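Local coordinates for protein staphylococcus aureus CymR (Staphylococcus aureus, PDB 3T8R) that probably binds DNA as a dimeric, thiol-based oxidation-sensing transcriptional regulator of the Rrf2 family, tuning stress resistance and the oxidative response, at residues L70-P73 and A74-S78. Residues are numbered along the deposited sequence; the frame is centred on the assembly and turned at random.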
loop_
_atom_site.group_PDB
_atom_site.type_symbol
_atom_site.label_atom_id
_atom_site.label_comp_id
_atom_site.label_asym_id
_atom_site.label_seq_id
_atom_site.Cartn_x
_atom_site.Cartn_y
_atom_site.Cartn_z
ATOM N N LEU A 70 -8.663 23.498 -14.446
ATOM C CA LEU A 70 -8.351 23.690 -13.043
ATOM C C LEU A 70 -8.961 24.999 -12.556
ATOM O O LEU A 70 -8.939 25.997 -13.261
ATOM C CB LEU A 70 -6.845 23.773 -12.887
ATOM C CG LEU A 70 -6.103 22.722 -12.078
ATOM C CD1 LEU A 70 -6.628 21.314 -12.297
ATOM C CD2 LEU A 70 -4.643 22.846 -12.424
ATOM N N ARG A 71 -9.507 24.990 -11.350
ATOM C CA ARG A 71 -10.006 26.204 -10.741
ATOM C C ARG A 71 -9.002 26.743 -9.725
ATOM O O ARG A 71 -8.977 27.944 -9.427
ATOM C CB ARG A 71 -11.344 25.927 -10.064
ATOM C CG ARG A 71 -11.812 27.084 -9.240
ATOM C CD ARG A 71 -13.122 26.825 -8.538
ATOM N NE ARG A 71 -13.385 27.963 -7.671
ATOM C CZ ARG A 71 -12.899 28.077 -6.440
ATOM N NH1 ARG A 71 -12.156 27.102 -5.933
ATOM N NH2 ARG A 71 -13.161 29.158 -5.712
ATOM N N VAL A 72 -8.185 25.835 -9.198
ATOM C CA VAL A 72 -7.139 26.145 -8.249
ATOM C C VAL A 72 -5.816 25.762 -8.900
ATOM O O VAL A 72 -5.738 24.736 -9.583
ATOM C CB VAL A 72 -7.365 25.341 -6.951
ATOM C CG1 VAL A 72 -6.077 25.166 -6.165
ATOM C CG2 VAL A 72 -8.461 26.026 -6.111
ATOM N N PRO A 73 -4.775 26.585 -8.707
ATOM C CA PRO A 73 -3.479 26.301 -9.340
ATOM C C PRO A 73 -2.880 24.969 -8.912
ATOM O O PRO A 73 -3.045 24.542 -7.768
ATOM C CB PRO A 73 -2.587 27.472 -8.901
ATOM C CG PRO A 73 -3.345 28.195 -7.835
ATOM C CD PRO A 73 -4.784 27.869 -7.985
ATOM N N ALA A 74 -2.190 24.320 -9.844
ATOM C CA ALA A 74 -1.659 22.983 -9.603
ATOM C C ALA A 74 -0.718 22.920 -8.405
ATOM O O ALA A 74 -0.646 21.892 -7.715
ATOM C CB ALA A 74 -0.960 22.452 -10.852
ATOM N N GLU A 75 0.010 24.004 -8.168
ATOM C CA GLU A 75 0.995 24.035 -7.098
ATOM C C GLU A 75 0.351 24.013 -5.715
ATOM O O GLU A 75 1.027 23.766 -4.713
ATOM C CB GLU A 75 1.947 25.230 -7.246
ATOM C CG GLU A 75 1.347 26.591 -6.927
ATOM C CD GLU A 75 2.378 27.712 -7.021
ATOM O OE1 GLU A 75 3.553 27.463 -6.685
ATOM O OE2 GLU A 75 2.025 28.838 -7.432
ATOM N N GLU A 76 -0.958 24.228 -5.664
ATOM C CA GLU A 76 -1.697 24.233 -4.403
ATOM C C GLU A 76 -2.387 22.907 -4.107
ATOM O O GLU A 76 -3.048 22.771 -3.075
ATOM C CB GLU A 76 -2.748 25.356 -4.406
ATOM C CG GLU A 76 -2.166 26.762 -4.369
ATOM C CD GLU A 76 -3.215 27.842 -4.120
ATOM O OE1 GLU A 76 -4.417 27.544 -4.215
ATOM O OE2 GLU A 76 -2.832 28.991 -3.827
ATOM N N ILE A 77 -2.251 21.931 -5.005
ATOM C CA ILE A 77 -2.996 20.685 -4.880
ATOM C C ILE A 77 -2.029 19.518 -4.783
ATOM O O ILE A 77 -1.112 19.424 -5.591
ATOM C CB ILE A 77 -3.876 20.411 -6.113
ATOM C CG1 ILE A 77 -4.809 21.594 -6.391
ATOM C CG2 ILE A 77 -4.677 19.113 -5.933
ATOM C CD1 ILE A 77 -5.632 21.432 -7.648
ATOM N N SER A 78 -2.232 18.645 -3.802
ATOM C CA SER A 78 -1.385 17.455 -3.672
ATOM C C SER A 78 -2.080 16.202 -4.201
ATOM O O SER A 78 -3.308 16.135 -4.294
ATOM C CB SER A 78 -0.957 17.225 -2.216
ATOM O OG SER A 78 -2.033 16.704 -1.454
#
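The carboxylate of Glu-76 is stacked, tilted and offset, over the CG-CD side of one face of the Pro-73 ring, with Glu-76 CD 3.7 Å from Pro-73 CG, an atom that the endo pucker lifts toward it. Glu-76 OE1 also meets Val-72 CG1 at 3.5 Å, the two side chains running nearly at right angles. Glu-76 gets there with CG anti to its own carbonyl carbon (chi1 -69°) and an extended chain beyond, which folds it back over the proline. Beneath this layer, the backbone forms a short 3-10 segment, 74-76, in which Glu-76 N donates to Pro-73 O at 3.0 Å and Ile-77 N to Ala-74 O. The turn links strand 67-70 of the winged helix-turn-helix domain to helix 79-87, at whose N-cap Ser-78 sits. Farther in, Val-72 CG1 also packs on Ile-77 CG1 at 3.8 Å, and Ile-77 CD1 lies against Val-72 O and CG1. On the inner side of the turn, Leu-70 CD2 touches Ala-74 CB at 4.0 Å; Leu-70 and Ile-77 both rest on Met-17 of helix 8-21, while Ala-74 N is hydrogen-bonded to Glu-24 OE2.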